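PDB 2GZA: type IV secretion system protein VirB11, which hydrolyses ATP as a hexameric ATPase of the VirB type IV secretion system, which could be required to establish the replication niche of Brucella suis in its host. Local coordinates for residues 30-35 with 47-52; 38-43 with 250-255; 267-272 with 280-285; 291-296 with 316-321. One frame throughout, in Å; residues are numbered along the deposited sequence.

Contact 1 of 4, residues 30-35 with 47-52; sequences RPWLDD and GEVFCE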
# COMPACT_ATOMS: atom_id res chain seq x y z
N ARG C 30 -35.76 39.28 -16.51
CA ARG C 30 -35.31 39.90 -17.74
C ARG C 30 -34.49 41.19 -17.54
O ARG C 30 -33.43 41.32 -18.14
CB ARG C 30 -36.50 40.12 -18.68
CG ARG C 30 -36.19 40.03 -20.18
CD ARG C 30 -36.34 38.61 -20.74
NE ARG C 30 -35.25 37.71 -20.36
CZ ARG C 30 -34.03 37.74 -20.88
NH1 ARG C 30 -33.72 38.64 -21.81
NH2 ARG C 30 -33.10 36.89 -20.47
N PRO C 31 -34.97 42.11 -16.68
CA PRO C 31 -34.22 43.35 -16.42
C PRO C 31 -32.78 43.13 -15.95
O PRO C 31 -31.87 43.81 -16.45
CB PRO C 31 -35.05 44.04 -15.33
CG PRO C 31 -36.43 43.52 -15.54
CD PRO C 31 -36.25 42.09 -15.94
N TRP C 32 -32.58 42.20 -15.02
CA TRP C 32 -31.26 41.91 -14.45
C TRP C 32 -30.41 41.10 -15.41
O TRP C 32 -29.19 41.25 -15.46
CB TRP C 32 -31.41 41.18 -13.12
CG TRP C 32 -32.17 41.96 -12.11
CD1 TRP C 32 -31.67 42.88 -11.24
CD2 TRP C 32 -33.58 41.91 -11.87
NE1 TRP C 32 -32.68 43.41 -10.47
CE2 TRP C 32 -33.86 42.83 -10.84
CE3 TRP C 32 -34.63 41.18 -12.42
CZ2 TRP C 32 -35.14 43.03 -10.35
CZ3 TRP C 32 -35.91 41.38 -11.94
CH2 TRP C 32 -36.15 42.30 -10.91
N LEU C 33 -31.07 40.23 -16.17
CA LEU C 33 -30.39 39.35 -17.11
C LEU C 33 -29.82 40.10 -18.31
O LEU C 33 -28.81 39.68 -18.89
CB LEU C 33 -31.32 38.21 -17.57
CG LEU C 33 -31.69 37.11 -16.55
CD1 LEU C 33 -32.69 36.10 -17.11
CD2 LEU C 33 -30.48 36.38 -16.01
N ASP C 34 -30.44 41.23 -18.67
CA ASP C 34 -30.03 42.02 -19.82
C ASP C 34 -29.04 43.14 -19.50
O ASP C 34 -28.34 43.64 -20.39
CB ASP C 34 -31.25 42.58 -20.55
CG ASP C 34 -32.13 41.50 -21.17
OD1 ASP C 34 -31.60 40.43 -21.55
OD2 ASP C 34 -33.36 41.71 -21.28
N ASP C 35 -28.98 43.54 -18.22
CA ASP C 35 -28.09 44.61 -17.80
C ASP C 35 -26.65 44.10 -17.76
O ASP C 35 -26.33 43.20 -16.96
CB ASP C 35 -28.52 45.16 -16.44
CG ASP C 35 -27.96 46.54 -16.17
OD1 ASP C 35 -28.73 47.38 -15.65
OD2 ASP C 35 -26.77 46.79 -16.46
N GLY C 47 -40.46 36.33 -4.29
CA GLY C 47 -40.68 37.75 -4.10
C GLY C 47 -39.46 38.65 -4.14
O GLY C 47 -39.59 39.87 -4.12
N GLU C 48 -38.27 38.07 -4.20
CA GLU C 48 -37.06 38.90 -4.22
C GLU C 48 -35.97 38.40 -5.14
O GLU C 48 -35.94 37.23 -5.52
CB GLU C 48 -36.53 39.14 -2.79
CG GLU C 48 -36.71 38.01 -1.80
CD GLU C 48 -35.63 38.01 -0.73
OE1 GLU C 48 -35.88 38.54 0.37
OE2 GLU C 48 -34.53 37.48 -0.99
N VAL C 49 -35.09 39.32 -5.52
CA VAL C 49 -33.87 38.98 -6.23
C VAL C 49 -32.69 39.69 -5.59
O VAL C 49 -32.83 40.79 -5.05
CB VAL C 49 -33.93 39.27 -7.77
CG1 VAL C 49 -35.34 39.10 -8.31
CG2 VAL C 49 -33.41 40.65 -8.11
N PHE C 50 -31.53 39.04 -5.61
CA PHE C 50 -30.29 39.67 -5.23
C PHE C 50 -29.34 39.63 -6.41
O PHE C 50 -29.14 38.57 -7.01
CB PHE C 50 -29.67 38.98 -4.01
CG PHE C 50 -30.21 39.47 -2.70
CD1 PHE C 50 -31.34 38.88 -2.14
CD2 PHE C 50 -29.60 40.51 -2.03
CE1 PHE C 50 -31.84 39.33 -0.92
CE2 PHE C 50 -30.10 40.96 -0.82
CZ PHE C 50 -31.22 40.37 -0.26
N CYS C 51 -28.77 40.78 -6.77
CA CYS C 51 -27.82 40.83 -7.87
C CYS C 51 -26.47 41.42 -7.48
O CYS C 51 -26.39 42.32 -6.64
CB CYS C 51 -28.41 41.53 -9.10
SG CYS C 51 -28.70 43.29 -8.91
N GLU C 52 -25.42 40.88 -8.07
CA GLU C 52 -24.06 41.33 -7.82
C GLU C 52 -23.69 42.41 -8.84
O GLU C 52 -23.59 42.13 -10.04
CB GLU C 52 -23.08 40.15 -7.90
CG GLU C 52 -21.61 40.56 -7.94
CD GLU C 52 -20.67 39.39 -7.74
OE1 GLU C 52 -20.82 38.66 -6.74
OE2 GLU C 52 -19.76 39.20 -8.58
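An apolar helix-on-sheet contact joins W32 of the short helix 30-34 to V49 and C51 of strand 48-52, within the N-terminal half of the chain. The strand belongs to the six-stranded antiparallel sheet, between strands 57-61 and 40-43, and V49 and C51, two residues apart, both direct their side chains at the helix. The backbones stay well separated: W32 and C51 are the nearest pair, with 7.5 Å between their CA atoms.

The indole does the touching. V49 CG2 lies over one face, 3.8 Å from the centroid of the W32 five-membered ring and 23° off its normal, which is the geometry of a CH-pi contact. Its nearest ring atom is W32 CE2, at 3.5 Å. P31 CB sits over the opposite face, displaced toward the rim. C51 SG comes in obliquely beside W32 CD1, at 3.8 Å; at 69° from the normal this sulfur-aromatic approach is neither over the face nor at the edge. With CG of W32 anti to its carbonyl carbon (chi1 -60°), the ring reaches out from the helix to the strand. Y60 and V62 add further packing around the indole.

The helix has polar ties of its own. R30 NH1 bridges to D34 OD1 at 2.8 Å one turn on, while K121 NZ donates hydrogen bonds to the carbonyl oxygens of W32 and D35.

No hydrogen bond crosses between the two segments, so their cohesion probably comes from the fit of a methyl and a thiol against the indole, helped by the burial of V49 and C51.

Contact 2 of 4, residues 38-43 with 250-255; sequences ITEVCV and RMKPTR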
# COMPACT_ATOMS: atom_id res chain seq x y z
N ILE C 38 -24.53 43.98 -14.42
CA ILE C 38 -24.92 42.98 -13.42
C ILE C 38 -24.28 41.66 -13.80
O ILE C 38 -24.36 41.26 -14.96
CB ILE C 38 -26.48 42.83 -13.37
CG1 ILE C 38 -27.11 44.02 -12.66
CG2 ILE C 38 -26.92 41.52 -12.72
CD1 ILE C 38 -28.62 44.12 -12.83
N THR C 39 -23.64 40.98 -12.86
CA THR C 39 -22.92 39.77 -13.21
C THR C 39 -23.58 38.51 -12.66
O THR C 39 -23.66 37.50 -13.36
CB THR C 39 -21.43 39.86 -12.85
OG1 THR C 39 -20.95 41.18 -13.14
CG2 THR C 39 -20.62 38.87 -13.69
N GLU C 40 -24.05 38.56 -11.41
CA GLU C 40 -24.80 37.46 -10.85
C GLU C 40 -26.25 37.86 -10.56
O GLU C 40 -26.51 38.98 -10.14
CB GLU C 40 -24.12 36.92 -9.58
CG GLU C 40 -23.43 35.57 -9.77
CD GLU C 40 -22.13 35.67 -10.56
OE1 GLU C 40 -21.70 36.78 -10.90
OE2 GLU C 40 -21.53 34.61 -10.83
N VAL C 41 -27.17 36.94 -10.81
CA VAL C 41 -28.58 37.14 -10.49
C VAL C 41 -29.07 35.99 -9.62
O VAL C 41 -29.07 34.84 -10.05
CB VAL C 41 -29.48 37.24 -11.76
CG1 VAL C 41 -30.90 37.65 -11.38
CG2 VAL C 41 -28.92 38.22 -12.77
N CYS C 42 -29.51 36.31 -8.41
CA CYS C 42 -29.96 35.31 -7.45
C CYS C 42 -31.40 35.46 -7.03
O CYS C 42 -31.90 36.57 -6.86
CB CYS C 42 -29.09 35.35 -6.21
SG CYS C 42 -27.51 34.65 -6.54
N VAL C 43 -32.08 34.33 -6.89
CA VAL C 43 -33.36 34.29 -6.20
C VAL C 43 -33.25 33.29 -5.05
O VAL C 43 -33.01 32.09 -5.27
CB VAL C 43 -34.55 33.95 -7.14
CG1 VAL C 43 -35.87 33.87 -6.35
CG2 VAL C 43 -34.68 34.99 -8.25
N ARG C 250 -21.25 26.69 -6.97
CA ARG C 250 -21.98 27.26 -8.10
C ARG C 250 -23.07 28.25 -7.71
O ARG C 250 -23.82 28.72 -8.57
CB ARG C 250 -22.59 26.15 -8.95
CG ARG C 250 -21.59 25.18 -9.50
CD ARG C 250 -22.15 24.45 -10.69
NE ARG C 250 -21.08 23.93 -11.53
CZ ARG C 250 -20.63 22.68 -11.43
NH1 ARG C 250 -21.16 21.84 -10.54
NH2 ARG C 250 -19.65 22.27 -12.22
N MET C 251 -23.19 28.55 -6.43
CA MET C 251 -24.05 29.65 -5.98
C MET C 251 -23.03 30.74 -5.77
O MET C 251 -21.95 30.56 -6.14
CB MET C 251 -24.83 29.26 -4.73
CG MET C 251 -25.83 28.15 -5.04
SD MET C 251 -26.28 27.12 -3.64
CE MET C 251 -26.55 25.60 -4.49
N LYS C 252 -23.25 31.89 -5.26
CA LYS C 252 -22.09 32.78 -5.26
C LYS C 252 -21.97 33.28 -3.85
O LYS C 252 -22.19 34.46 -3.61
CB LYS C 252 -22.29 33.92 -6.29
CG LYS C 252 -21.21 35.00 -6.34
CD LYS C 252 -20.18 34.80 -7.44
CE LYS C 252 -19.23 35.98 -7.49
NZ LYS C 252 -18.42 36.04 -8.74
N PRO C 253 -21.66 32.37 -2.90
CA PRO C 253 -21.75 32.81 -1.53
C PRO C 253 -20.51 33.61 -1.15
O PRO C 253 -19.48 33.48 -1.80
CB PRO C 253 -21.81 31.50 -0.74
CG PRO C 253 -21.05 30.53 -1.58
CD PRO C 253 -21.19 30.98 -3.01
N THR C 254 -20.64 34.45 -0.14
CA THR C 254 -19.48 35.09 0.44
C THR C 254 -18.87 34.10 1.44
O THR C 254 -17.66 33.86 1.40
CB THR C 254 -19.83 36.43 1.11
OG1 THR C 254 -20.80 37.13 0.32
CG2 THR C 254 -18.59 37.28 1.27
N ARG C 255 -19.69 33.53 2.31
CA ARG C 255 -19.23 32.42 3.16
C ARG C 255 -20.20 31.25 3.21
O ARG C 255 -21.42 31.41 3.01
CB ARG C 255 -18.82 32.85 4.57
CG ARG C 255 -19.43 34.13 5.10
CD ARG C 255 -18.36 35.21 5.25
NE ARG C 255 -17.51 34.94 6.40
CZ ARG C 255 -16.80 35.84 7.06
NH1 ARG C 255 -16.82 37.11 6.70
NH2 ARG C 255 -16.07 35.47 8.10
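E40 and K252 are the nearest residues across this contact, their CA atoms 7.8 Å apart, where strand 40-43 passes an irregular connection, 250-255, without any hydrogen bond between the two backbones. Both side chains leave their backbones toward each other and then cross at about a right angle.

The meeting starts with aliphatic carbons: E40 CG is 4.0 Å from K252 CB. Farther out, the carboxylate comes up against the lysine methylenes, with E40 OE2 3.7 Å from K252 CD. The charged ends remain loosely paired, since E40 OE1 is 4.0 Å from K252 NZ, a long salt bridge, and no hydrogen bond forms between them. Bends explain this overlap. K252 starts with CG opposite its backbone N (chi1 175°) and then turns at chi2 (98°), while the glutamate chain also turns at its second torsion, so methylene groups meet as well as charges.

The pair connects two parts of the VirB11 fold: strand 40-43 lies inside the N-terminal antiparallel sheet, whereas 250-255 leads from helix 241-248 into strand 255-258 of the P-loop ATPase domain. More than 200 residues separate them in sequence. M251 widens this junction by packing on T118 of strand 116-120 and on I206 of strand 205-209.

K252 NZ has further partners: a long, weak ion pair to E52 OE2, and a weak hydrogen bond to G185 O of a neighbouring subunit. G185 is one of the predicted ATP-binding residues, and K252 also packs on N330 of that same neighbouring subunit.

Contact 3 of 4, residues 267-272 with 280-285; sequences YDFINV and SITSCH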
# COMPACT_ATOMS: atom_id res chain seq x y z
N TYR C 267 -13.40 16.36 3.71
CA TYR C 267 -12.52 16.47 2.55
C TYR C 267 -13.04 17.49 1.53
O TYR C 267 -12.25 18.26 0.96
CB TYR C 267 -12.34 15.11 1.88
CG TYR C 267 -11.42 15.12 0.68
CD1 TYR C 267 -10.05 15.02 0.84
CD2 TYR C 267 -11.93 15.24 -0.61
CE1 TYR C 267 -9.20 15.03 -0.26
CE2 TYR C 267 -11.09 15.25 -1.71
CZ TYR C 267 -9.73 15.15 -1.53
OH TYR C 267 -8.87 15.16 -2.61
N ASP C 268 -14.34 17.49 1.29
CA ASP C 268 -14.95 18.48 0.43
C ASP C 268 -14.81 19.86 1.06
O ASP C 268 -14.57 20.83 0.35
CB ASP C 268 -16.40 18.13 0.18
CG ASP C 268 -16.56 16.76 -0.43
OD1 ASP C 268 -16.79 15.79 0.33
OD2 ASP C 268 -16.43 16.64 -1.68
N PHE C 269 -14.94 19.95 2.38
CA PHE C 269 -14.77 21.20 3.11
C PHE C 269 -13.39 21.76 2.84
O PHE C 269 -13.24 22.93 2.48
CB PHE C 269 -14.97 20.99 4.62
CG PHE C 269 -14.92 22.25 5.43
CD1 PHE C 269 -16.06 23.03 5.58
CD2 PHE C 269 -13.75 22.66 6.04
CE1 PHE C 269 -16.03 24.21 6.33
CE2 PHE C 269 -13.70 23.83 6.78
CZ PHE C 269 -14.85 24.61 6.93
N ILE C 270 -12.37 20.92 3.01
CA ILE C 270 -10.98 21.28 2.75
C ILE C 270 -10.82 21.80 1.33
O ILE C 270 -10.13 22.79 1.09
CB ILE C 270 -10.02 20.09 2.98
CG1 ILE C 270 -9.80 19.85 4.47
CG2 ILE C 270 -8.66 20.31 2.31
CD1 ILE C 270 -9.06 18.55 4.79
N ASN C 271 -11.47 21.14 0.39
CA ASN C 271 -11.34 21.58 -0.99
C ASN C 271 -12.11 22.81 -1.34
O ASN C 271 -11.70 23.57 -2.22
CB ASN C 271 -11.68 20.48 -1.98
CG ASN C 271 -10.44 19.83 -2.54
OD1 ASN C 271 -9.55 20.51 -3.06
ND2 ASN C 271 -10.37 18.51 -2.43
N VAL C 272 -13.24 23.02 -0.67
CA VAL C 272 -13.99 24.25 -0.86
C VAL C 272 -13.14 25.42 -0.34
O VAL C 272 -12.98 26.44 -1.02
CB VAL C 272 -15.36 24.17 -0.16
CG1 VAL C 272 -15.98 25.56 -0.05
CG2 VAL C 272 -16.28 23.22 -0.92
N SER C 280 -15.39 30.81 6.45
CA SER C 280 -16.24 29.71 6.90
C SER C 280 -16.20 29.52 8.40
O SER C 280 -15.15 29.69 9.03
CB SER C 280 -15.82 28.40 6.23
OG SER C 280 -16.16 28.38 4.86
N ILE C 281 -17.35 29.19 8.97
CA ILE C 281 -17.46 28.82 10.37
C ILE C 281 -18.17 27.49 10.38
O ILE C 281 -19.18 27.31 9.70
CB ILE C 281 -18.24 29.88 11.19
CG1 ILE C 281 -17.60 31.26 11.04
CG2 ILE C 281 -18.32 29.50 12.67
CD1 ILE C 281 -18.53 32.42 11.38
N THR C 282 -17.63 26.54 11.14
CA THR C 282 -18.23 25.22 11.30
C THR C 282 -18.01 24.71 12.72
O THR C 282 -17.39 25.39 13.54
CB THR C 282 -17.70 24.22 10.25
OG1 THR C 282 -18.41 22.98 10.35
CG2 THR C 282 -16.21 23.96 10.41
N SER C 283 -18.51 23.52 13.02
CA SER C 283 -18.28 22.92 14.33
C SER C 283 -17.83 21.47 14.22
O SER C 283 -17.94 20.84 13.16
CB SER C 283 -19.52 23.02 15.20
OG SER C 283 -20.48 22.07 14.78
N CYS C 284 -17.34 20.93 15.33
CA CYS C 284 -16.86 19.57 15.39
C CYS C 284 -16.83 19.11 16.84
O CYS C 284 -16.29 19.80 17.70
CB CYS C 284 -15.45 19.50 14.76
SG CYS C 284 -14.66 17.88 14.71
N HIS C 285 -17.42 17.95 17.13
CA HIS C 285 -17.29 17.31 18.44
C HIS C 285 -15.84 16.90 18.65
O HIS C 285 -15.32 16.09 17.89
CB HIS C 285 -18.17 16.07 18.56
CG HIS C 285 -19.62 16.33 18.32
ND1 HIS C 285 -20.47 16.77 19.32
CD2 HIS C 285 -20.37 16.22 17.21
CE1 HIS C 285 -21.68 16.92 18.82
NE2 HIS C 285 -21.65 16.59 17.54
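The phenyl ring of F269 is the flat group of this contact, and it is its CZ and CE1 atoms that reach the strand and the residue before it. T282 CG2 and S280 CB both approach obliquely, neither squarely over a face nor in the ring plane. T282 CG2 is 3.8 Å from F269 CZ and S280 CB is 4.0 Å from F269 CZ; the same two carbons stand only slightly farther from CE1, so one portion of the ring rim meets both residues.

Long reach is needed, because the CA atoms of F269 and S280, the nearest pair, are 9.4 Å apart. F269 meets this by extending CG trans to its own backbone N (chi1 -175°), while T282 comes from the opposite direction. In T282 the hydroxyl is anti to the backbone N (chi1 -174°), which places CG2 between N and the carbonyl carbon, and it is this methyl that faces the ring.

Helix 265-274 is thereby packed on strand 281-285, which runs parallel to strand 178-182, the strand leading into the P-loop. The T282 side chain lies about 9 Å from that of K188, a predicted ATP-binding residue.

The polar ends of T282 and of S280, the residue just before the strand, are employed elsewhere: T282 OG1 hydrogen-bonds to L258 O, and S280 OG makes a weak hydrogen bond to I256 O. Each small residue therefore divides its side chain, with carbon turned to F269 and oxygen to a backbone carbonyl. The helix-strand contact itself is purely van der Waals, while the bond from T282 OG1 to L258 O probably holds the threonine rotation and so helps orient its methyl.

Contact 4 of 4, residues 291-296 with 316-321; sequences LTFERL and RLLYLV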
# COMPACT_ATOMS: atom_id res chain seq x y z
N LEU C 291 -7.42 17.52 19.55
CA LEU C 291 -8.32 16.44 19.22
C LEU C 291 -9.28 16.80 18.08
O LEU C 291 -9.80 15.90 17.42
CB LEU C 291 -9.08 15.98 20.47
CG LEU C 291 -8.34 15.10 21.50
CD1 LEU C 291 -9.12 14.99 22.81
CD2 LEU C 291 -8.02 13.72 20.97
N THR C 292 -9.50 18.09 17.85
CA THR C 292 -10.26 18.55 16.69
C THR C 292 -9.54 18.15 15.40
O THR C 292 -10.11 17.44 14.58
CB THR C 292 -10.50 20.07 16.71
OG1 THR C 292 -11.05 20.44 17.97
CG2 THR C 292 -11.44 20.47 15.61
N PHE C 293 -8.29 18.59 15.23
CA PHE C 293 -7.52 18.24 14.04
C PHE C 293 -7.39 16.73 13.92
O PHE C 293 -7.44 16.18 12.82
CB PHE C 293 -6.13 18.90 14.07
CG PHE C 293 -6.17 20.37 13.78
CD1 PHE C 293 -6.35 20.83 12.48
CD2 PHE C 293 -6.02 21.30 14.80
CE1 PHE C 293 -6.38 22.19 12.20
CE2 PHE C 293 -6.05 22.66 14.53
CZ PHE C 293 -6.24 23.11 13.22
N GLU C 294 -7.25 16.08 15.07
CA GLU C 294 -7.17 14.63 15.15
C GLU C 294 -8.43 13.97 14.59
O GLU C 294 -8.34 13.05 13.77
CB GLU C 294 -6.97 14.22 16.62
CG GLU C 294 -6.07 13.03 16.83
CD GLU C 294 -4.61 13.32 16.56
OE1 GLU C 294 -4.01 12.60 15.74
OE2 GLU C 294 -4.05 14.25 17.18
N ARG C 295 -9.59 14.46 15.01
CA ARG C 295 -10.87 13.94 14.54
C ARG C 295 -11.23 14.34 13.11
O ARG C 295 -11.86 13.57 12.40
CB ARG C 295 -12.00 14.33 15.49
CG ARG C 295 -12.00 13.54 16.78
CD ARG C 295 -13.38 13.45 17.39
NE ARG C 295 -14.24 12.52 16.66
CZ ARG C 295 -15.39 12.84 16.09
NH1 ARG C 295 -15.86 14.08 16.16
NH2 ARG C 295 -16.08 11.91 15.46
N LEU C 296 -10.82 15.54 12.69
CA LEU C 296 -11.04 16.00 11.32
C LEU C 296 -10.29 15.14 10.32
O LEU C 296 -10.80 14.84 9.24
CB LEU C 296 -10.65 17.47 11.14
CG LEU C 296 -11.49 18.51 11.89
CD1 LEU C 296 -10.94 19.90 11.69
CD2 LEU C 296 -12.95 18.43 11.49
N ARG C 316 -1.52 18.36 7.01
CA ARG C 316 -1.03 19.59 6.41
C ARG C 316 -2.17 20.39 5.76
O ARG C 316 -2.20 21.61 5.88
CB ARG C 316 0.08 19.28 5.41
CG ARG C 316 0.55 20.47 4.60
CD ARG C 316 0.63 20.02 3.17
NE ARG C 316 1.31 20.94 2.27
CZ ARG C 316 2.60 21.22 2.28
NH1 ARG C 316 3.37 20.68 3.18
NH2 ARG C 316 3.12 22.06 1.41
N LEU C 317 -3.09 19.71 5.10
CA LEU C 317 -4.25 20.36 4.49
C LEU C 317 -5.11 21.06 5.53
O LEU C 317 -5.55 22.19 5.32
CB LEU C 317 -5.07 19.38 3.66
CG LEU C 317 -4.81 19.40 2.15
CD1 LEU C 317 -4.87 20.82 1.57
CD2 LEU C 317 -3.48 18.79 1.83
N LEU C 318 -5.33 20.39 6.66
CA LEU C 318 -6.07 20.97 7.77
C LEU C 318 -5.44 22.27 8.28
O LEU C 318 -6.15 23.23 8.56
CB LEU C 318 -6.19 19.97 8.92
CG LEU C 318 -7.41 19.04 9.05
CD1 LEU C 318 -8.54 19.43 8.10
CD2 LEU C 318 -7.03 17.60 8.84
N TYR C 319 -4.12 22.27 8.41
CA TYR C 319 -3.40 23.45 8.87
C TYR C 319 -3.38 24.60 7.88
O TYR C 319 -3.32 25.77 8.28
CB TYR C 319 -1.98 23.11 9.31
CG TYR C 319 -1.88 22.27 10.58
CD1 TYR C 319 -0.95 21.24 10.68
CD2 TYR C 319 -2.71 22.51 11.67
CE1 TYR C 319 -0.85 20.47 11.83
CE2 TYR C 319 -2.62 21.74 12.83
CZ TYR C 319 -1.68 20.72 12.90
OH TYR C 319 -1.58 19.96 14.04
N LEU C 320 -3.42 24.28 6.59
CA LEU C 320 -3.45 25.30 5.54
C LEU C 320 -4.82 25.95 5.43
O LEU C 320 -4.93 27.10 5.00
CB LEU C 320 -3.06 24.68 4.21
CG LEU C 320 -1.57 24.36 4.03
CD1 LEU C 320 -1.36 23.54 2.79
CD2 LEU C 320 -0.72 25.62 3.98
N VAL C 321 -5.84 25.22 5.83
CA VAL C 321 -7.22 25.59 5.60
C VAL C 321 -7.90 26.13 6.87
O VAL C 321 -8.71 27.05 6.80
CB VAL C 321 -7.98 24.37 5.03
CG1 VAL C 321 -9.45 24.37 5.42
CG2 VAL C 321 -7.80 24.32 3.53
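F293, L318 and Y319 form the dense part of the meeting between helices 291-296 and 316-321, whose axes approach to 10.4 Å at 123° between their N-to-C directions. Y319 CE2 stands 3.6 Å above the F293 ring, over its centre. The two rings make an edge-to-face pair, with the edge of Y319 turned to the face of F293, centroids 4.8 Å apart and planes inclined at 52°. At the F293 edge, in the ring plane, sits L318 CB, 3.7 Å from F293 CD1. F293 is thus touched from above and from the side by consecutive residues of the other helix. Its own CG is anti to the carbonyl carbon (chi1 -75°), which carries the ring toward the other helix; W344 makes a further edge-to-face pair with F293.

Packing is looser beside this group. L296 CB comes only to 4.2 Å from L318 CG, a peripheral apolar touch. Y319 is partly exposed, and its OH is hydrogen-bonded to R315 NH2, so the phenol runs from the buried F293 ring to a polar partner. R316, also partly exposed, lies beyond the contact, where its NE and E294 OE1 of a neighbouring subunit form a salt bridge.

Helix 289-300 and helix 311-321 are in this way joined within the ATPase domain by apolar and aromatic surfaces, while charged residues of the same helices serve the subunit interface. No hydrogen bond crosses between the segments; ring quadrupoles probably favour the inclined pairing, and the tie from Y319 OH to R315 should restrict how far the phenol can shift.

How the contacts relate
Contacts 1 and 2 are adjoining, their centres 11 Å apart, because strands 48-52 and 40-43 are neighbours in one sheet: F50 O and C42 N are 2.7 Å apart, a probable hydrogen bond. Contacts 3 and 4 pair likewise in the ATPase domain, with centres 10 Å apart; H285 O lies 2.7 Å from R295 NH1, and I270 packs on L318. Contact 2 stands between these groups, about 21 Å from contact 3 centre to centre, whereas contacts 1 and 4 are about 40 Å apart on opposite sides of the chain's centre. Contacts 3 and 4 both lie near the predicted ATP site, their T282 and L296 side chains about 9 and 10 Å from that of K188.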